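Local coordinates for protein HD superfamily hydrolase (Clostridium acetobutylicum ATCC 824, PDB 3CCG) that probably hydrolyses diadenosine tetraphosphate symmetrically to two molecules of ADP, as an iron-binding hydrolase of the HD superfamily, at residues Met119-Ile132 against Ala148-Phe160. Sequence-based numbering, arbitrary orientation. Where two conformers were deposited one is given.
Sequences MSLLEKIIYIADYI and ADEDLNKALLMSF. With FE (Fe (III) ion), chain C.
K124 reads as a worked example of how a long side chain serves an apolar and a polar layer at once. Its CB lies against CD2 of L152 (3.8 Å), and CG runs across L156, touching CD2 in one of that leucine's two conformers. With its torsions beyond CG all near 180°, the chain carries CD and CE on toward N153 and brings NZ to OD1 of N153 at 2.7 Å. This hydrogen bond lies in the carbonyl plane, on a lone pair of OD1.

Deeper in, helix 121-132 and the 152-160 part of helix 152-170 cross, their segment axes at 54°, and interlock as knobs into holes: I128 sits among A148, L152, A155 and L156, while L152 sits in turn among L121, K124, I125 and I128. Helix 121-132 belongs to the HD domain and supplies the last aspartate of its H...HD...D signature, D130, whose OD1 binds an iron(III) ion at 2.2 Å together with H23, H52 and D53. D130 extends from a different side of the helix than K124 and I128.

Farther along, Y127 carries its CG anti to the backbone N (chi1 173°), which sends the ring past L156 to a hydroxyl pair, OH of Y127 and OG of S159, hydrogen-bonded at 3.0 Å. That same OG stands 3.5 Å above the centre of the Y131 ring, over one face, but near the plane of the Y127 ring, at its edge. F160 meets Y127 obliquely, the ring planes turned 58° apart and CE1 of F160 lying 3.5 Å from CZ of Y127.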
loop_
_atom_site.group_PDB
_atom_site.type_symbol
_atom_site.label_atom_id
_atom_site.label_comp_id
_atom_site.label_asym_id
_atom_site.label_seq_id
_atom_site.Cartn_x
_atom_site.Cartn_y
_atom_site.Cartn_z
HETATM N N MSE A 119 -0.703 1.660 -16.569
HETATM C CA MSE A 119 -1.996 1.524 -17.242
HETATM C C MSE A 119 -1.929 2.122 -18.653
HETATM O O MSE A 119 -1.313 3.131 -18.913
HETATM C CB MSE A 119 -3.093 2.255 -16.430
HETATM C CG MSE A 119 -3.383 1.621 -15.046
HETATM SE SE MSE A 119 -4.300 2.620 -13.832
HETATM C CE MSE A 119 -6.092 2.478 -14.450
ATOM N N SER A 120 -2.637 1.466 -19.557
ATOM C CA SER A 120 -2.833 2.044 -20.861
ATOM C C SER A 120 -3.802 3.220 -20.742
ATOM O O SER A 120 -4.559 3.372 -19.777
ATOM C CB SER A 120 -3.393 0.991 -21.822
ATOM O OG SER A 120 -4.782 0.778 -21.560
ATOM N N LEU A 121 -3.833 4.024 -21.800
ATOM C CA LEU A 121 -4.756 5.105 -21.887
ATOM C C LEU A 121 -6.199 4.570 -21.715
ATOM O O LEU A 121 -6.981 5.175 -20.972
ATOM C CB LEU A 121 -4.569 5.824 -23.226
ATOM C CG LEU A 121 -5.589 6.915 -23.485
ATOM C CD1 LEU A 121 -5.664 7.989 -22.388
ATOM C CD2 LEU A 121 -5.336 7.520 -24.881
ATOM N N LEU A 122 -6.530 3.440 -22.357
ATOM C CA LEU A 122 -7.902 2.876 -22.247
ATOM C C LEU A 122 -8.184 2.462 -20.792
ATOM O O LEU A 122 -9.247 2.746 -20.267
ATOM C CB LEU A 122 -8.107 1.723 -23.193
ATOM C CG LEU A 122 -9.500 1.061 -23.157
ATOM C CD1 LEU A 122 -10.553 2.110 -23.676
ATOM C CD2 LEU A 122 -9.462 -0.252 -23.954
ATOM N N GLU A 123 -7.216 1.810 -20.157
ATOM C CA GLU A 123 -7.396 1.410 -18.765
ATOM C C GLU A 123 -7.697 2.621 -17.875
ATOM O O GLU A 123 -8.582 2.586 -17.021
ATOM C CB GLU A 123 -6.144 0.722 -18.242
ATOM C CG GLU A 123 -5.882 -0.646 -18.728
ATOM C CD GLU A 123 -4.554 -1.189 -18.253
ATOM O OE1 GLU A 123 -4.449 -1.393 -17.016
ATOM O OE2 GLU A 123 -3.620 -1.365 -19.070
ATOM N N LYS A 124 -6.964 3.733 -18.094
ATOM C CA LYS A 124 -7.164 4.928 -17.325
ATOM C C LYS A 124 -8.586 5.527 -17.526
ATOM O O LYS A 124 -9.239 5.977 -16.614
ATOM C CB LYS A 124 -6.113 5.986 -17.608
ATOM C CG LYS A 124 -4.702 5.523 -17.328
ATOM C CD LYS A 124 -3.689 6.618 -17.630
ATOM C CE LYS A 124 -2.279 6.154 -17.284
ATOM N NZ LYS A 124 -1.239 7.160 -17.723
ATOM N N ILE A 125 -8.975 5.593 -18.812
ATOM C CA ILE A 125 -10.286 6.121 -19.191
ATOM C C ILE A 125 -11.429 5.321 -18.500
ATOM O O ILE A 125 -12.384 5.905 -17.943
ATOM C CB ILE A 125 -10.427 6.114 -20.722
ATOM C CG1 ILE A 125 -9.539 7.211 -21.322
ATOM C CG2 ILE A 125 -11.872 6.340 -21.092
ATOM C CD1 ILE A 125 -9.518 7.277 -22.871
ATOM N N ILE A 126 -11.305 3.976 -18.491
ATOM C CA ILE A 126 -12.385 3.135 -17.945
ATOM C C ILE A 126 -12.404 3.294 -16.419
ATOM O O ILE A 126 -13.456 3.495 -15.791
ATOM C CB ILE A 126 -12.281 1.672 -18.391
ATOM C CG1 ILE A 126 -12.399 1.597 -19.936
ATOM C CG2 ILE A 126 -13.326 0.827 -17.685
ATOM C CD1 ILE A 126 -13.592 2.354 -20.560
ATOM N N TYR A 127 -11.223 3.283 -15.830
ATOM C CA TYR A 127 -11.117 3.471 -14.391
ATOM C C TYR A 127 -11.777 4.796 -13.927
ATOM O O TYR A 127 -12.600 4.825 -13.006
ATOM C CB TYR A 127 -9.640 3.380 -13.943
ATOM C CG TYR A 127 -9.442 3.726 -12.477
ATOM C CD1 TYR A 127 -9.390 5.045 -12.106
ATOM C CD2 TYR A 127 -9.435 2.757 -11.483
ATOM C CE1 TYR A 127 -9.268 5.419 -10.813
ATOM C CE2 TYR A 127 -9.330 3.125 -10.148
ATOM C CZ TYR A 127 -9.279 4.468 -9.832
ATOM O OH TYR A 127 -9.124 4.945 -8.525
ATOM N N ILE A 128 -11.425 5.890 -14.591
ATOM C CA ILE A 128 -11.948 7.179 -14.142
ATOM C C ILE A 128 -13.409 7.396 -14.533
ATOM O O ILE A 128 -14.178 8.028 -13.800
ATOM C CB ILE A 128 -11.030 8.335 -14.616
ATOM C CG1 ILE A 128 -11.144 9.510 -13.633
ATOM C CG2 ILE A 128 -11.299 8.709 -16.044
ATOM C CD1 ILE A 128 -10.455 9.241 -12.254
ATOM N N ALA A 129 -13.796 6.809 -15.661
ATOM C CA ALA A 129 -15.187 6.941 -16.127
ATOM C C ALA A 129 -16.158 6.427 -15.111
ATOM O O ALA A 129 -17.229 7.019 -14.915
ATOM C CB ALA A 129 -15.399 6.209 -17.476
ATOM N N ASP A 130 -15.759 5.381 -14.388
ATOM C CA ASP A 130 -16.624 4.838 -13.364
ATOM C C ASP A 130 -16.980 5.886 -12.265
ATOM O O ASP A 130 -18.108 5.951 -11.787
ATOM C CB ASP A 130 -15.938 3.616 -12.760
ATOM C CG ASP A 130 -16.872 2.799 -11.919
ATOM O OD1 ASP A 130 -18.008 2.607 -12.341
ATOM O OD2 ASP A 130 -16.435 2.300 -10.872
ATOM N N TYR A 131 -15.998 6.708 -11.919
ATOM C CA TYR A 131 -16.127 7.782 -10.920
ATOM C C TYR A 131 -16.847 9.040 -11.391
ATOM O O TYR A 131 -17.497 9.710 -10.617
ATOM C CB TYR A 131 -14.726 8.191 -10.409
ATOM C CG TYR A 131 -14.115 7.167 -9.499
ATOM C CD1 TYR A 131 -13.380 6.091 -10.001
ATOM C CD2 TYR A 131 -14.310 7.240 -8.136
ATOM C CE1 TYR A 131 -12.853 5.127 -9.146
ATOM C CE2 TYR A 131 -13.806 6.279 -7.292
ATOM C CZ TYR A 131 -13.069 5.233 -7.795
ATOM O OH TYR A 131 -12.566 4.284 -6.911
ATOM N N ILE A 132 -16.706 9.379 -12.659
ATOM C CA ILE A 132 -17.214 10.663 -13.122
ATOM C C ILE A 132 -18.445 10.614 -14.063
ATOM O O ILE A 132 -18.879 11.668 -14.560
ATOM C CB ILE A 132 -16.060 11.458 -13.813
ATOM C CG1 ILE A 132 -15.594 10.793 -15.104
ATOM C CG2 ILE A 132 -14.865 11.687 -12.832
ATOM C CD1 ILE A 132 -14.737 11.622 -16.011
ATOM N N ALA A 148 -10.178 15.185 -15.001
ATOM C CA ALA A 148 -10.205 14.118 -16.014
ATOM C C ALA A 148 -10.197 14.705 -17.413
ATOM O O ALA A 148 -9.580 14.163 -18.313
ATOM C CB ALA A 148 -11.409 13.176 -15.818
ATOM N N ASP A 149 -10.898 15.826 -17.578
ATOM C CA ASP A 149 -10.945 16.465 -18.898
ATOM C C ASP A 149 -9.608 17.066 -19.348
ATOM O O ASP A 149 -9.341 17.174 -20.529
ATOM C CB ASP A 149 -12.038 17.543 -18.937
ATOM C CG ASP A 149 -13.414 16.974 -19.052
ATOM O OD1 ASP A 149 -13.561 15.771 -19.347
ATOM O OD2 ASP A 149 -14.375 17.744 -18.902
ATOM N N GLU A 150 -8.761 17.419 -18.391
ATOM C CA GLU A 150 -7.494 18.124 -18.671
ATOM C C GLU A 150 -6.203 17.358 -18.434
ATOM O O GLU A 150 -5.231 17.484 -19.179
ATOM C CB GLU A 150 -7.404 19.346 -17.749
ATOM C CG GLU A 150 -8.585 20.290 -17.810
ATOM C CD GLU A 150 -8.597 21.286 -16.653
ATOM O OE1 GLU A 150 -7.682 21.223 -15.789
ATOM O OE2 GLU A 150 -9.533 22.122 -16.603
ATOM N N ASP A 151 -6.200 16.581 -17.363
ATOM C CA ASP A 151 -5.006 15.908 -16.902
ATOM C C ASP A 151 -5.410 14.595 -16.207
ATOM O O ASP A 151 -5.634 14.509 -15.008
ATOM C CB ASP A 151 -4.291 16.870 -15.961
ATOM C CG ASP A 151 -2.939 16.351 -15.486
ATOM O OD1 ASP A 151 -2.595 15.192 -15.767
ATOM O OD2 ASP A 151 -2.215 17.126 -14.815
ATOM N N LEU A 152 -5.529 13.598 -17.053
ATOM C CA LEU A 152 -5.993 12.283 -16.680
ATOM C C LEU A 152 -5.162 11.693 -15.527
ATOM O O LEU A 152 -5.724 11.183 -14.581
ATOM C CB LEU A 152 -5.984 11.374 -17.921
ATOM C CG LEU A 152 -6.664 10.024 -17.867
ATOM C CD1 LEU A 152 -8.100 10.236 -17.349
ATOM C CD2 LEU A 152 -6.594 9.358 -19.257
ATOM N N ASN A 153 -3.839 11.806 -15.607
ATOM C CA ASN A 153 -2.979 11.286 -14.545
ATOM C C ASN A 153 -3.258 11.985 -13.202
ATOM O O ASN A 153 -3.273 11.364 -12.123
ATOM C CB ASN A 153 -1.491 11.378 -14.938
ATOM C CG ASN A 153 -1.097 10.391 -16.026
ATOM O OD1 ASN A 153 -1.780 9.399 -16.257
ATOM N ND2 ASN A 153 0.011 10.663 -16.705
ATOM N N LYS A 154 -3.491 13.287 -13.263
ATOM C CA LYS A 154 -3.848 14.013 -12.064
ATOM C C LYS A 154 -5.137 13.465 -11.463
ATOM O O LYS A 154 -5.275 13.297 -10.266
ATOM C CB LYS A 154 -3.992 15.519 -12.361
ATOM C CG LYS A 154 -4.488 16.365 -11.178
ATOM C CD LYS A 154 -4.764 17.830 -11.617
ATOM C CE LYS A 154 -5.194 18.728 -10.440
ATOM N N ALA A 155 -6.130 13.221 -12.327
ATOM C CA ALA A 155 -7.404 12.732 -11.875
ATOM C C ALA A 155 -7.253 11.368 -11.181
ATOM O O ALA A 155 -7.852 11.125 -10.150
ATOM C CB ALA A 155 -8.372 12.630 -13.082
ATOM N N LEU A 156 -6.482 10.475 -11.785
ATOM C CA LEU A 156 -6.296 9.150 -11.160
ATOM C C LEU A 156 -5.651 9.311 -9.787
ATOM O O LEU A 156 -6.160 8.786 -8.788
ATOM C CB LEU A 156 -5.480 8.217 -12.027
ATOM C CG LEU A 156 -6.280 7.310 -12.957
ATOM C CD1 LEU A 156 -6.973 8.079 -14.052
ATOM C CD2 LEU A 156 -5.336 6.251 -13.543
ATOM N N LEU A 157 -4.603 10.131 -9.743
ATOM C CA LEU A 157 -3.900 10.347 -8.484
ATOM C C LEU A 157 -4.849 10.861 -7.414
ATOM O O LEU A 157 -4.857 10.363 -6.288
ATOM C CB LEU A 157 -2.687 11.256 -8.744
ATOM C CG LEU A 157 -1.682 11.482 -7.614
ATOM C CD1 LEU A 157 -1.254 10.168 -6.982
ATOM C CD2 LEU A 157 -0.458 12.271 -8.152
HETATM N N MSE A 158 -5.697 11.813 -7.782
HETATM C CA MSE A 158 -6.669 12.336 -6.859
HETATM C C MSE A 158 -7.603 11.223 -6.371
HETATM O O MSE A 158 -7.986 11.156 -5.201
HETATM C CB MSE A 158 -7.462 13.453 -7.545
HETATM C CG MSE A 158 -6.605 14.633 -7.952
HETATM SE SE MSE A 158 -7.561 15.816 -9.132
HETATM C CE MSE A 158 -9.308 15.654 -8.109
ATOM N N SER A 159 -8.010 10.359 -7.300
ATOM C CA SER A 159 -8.903 9.240 -6.951
ATOM C C SER A 159 -8.271 8.212 -6.006
ATOM O O SER A 159 -8.901 7.770 -5.028
ATOM C CB SER A 159 -9.450 8.556 -8.232
ATOM O OG SER A 159 -10.430 7.592 -7.892
ATOM N N PHE A 160 -7.018 7.864 -6.304
ATOM C CA PHE A 160 -6.258 6.898 -5.498
ATOM C C PHE A 160 -6.093 7.448 -4.065
ATOM O O PHE A 160 -6.301 6.726 -3.070
ATOM C CB PHE A 160 -4.898 6.604 -6.120
ATOM C CG PHE A 160 -4.942 5.919 -7.450
ATOM C CD1 PHE A 160 -5.908 4.991 -7.761
ATOM C CD2 PHE A 160 -3.932 6.109 -8.326
ATOM C CE1 PHE A 160 -5.873 4.327 -8.976
ATOM C CE2 PHE A 160 -3.873 5.437 -9.531
ATOM C CZ PHE A 160 -4.862 4.574 -9.854
HETATM FE FE FE C . -18.728 0.574 -12.200
HETATM O O HOH W 1 -17.227 -0.177 -11.862
#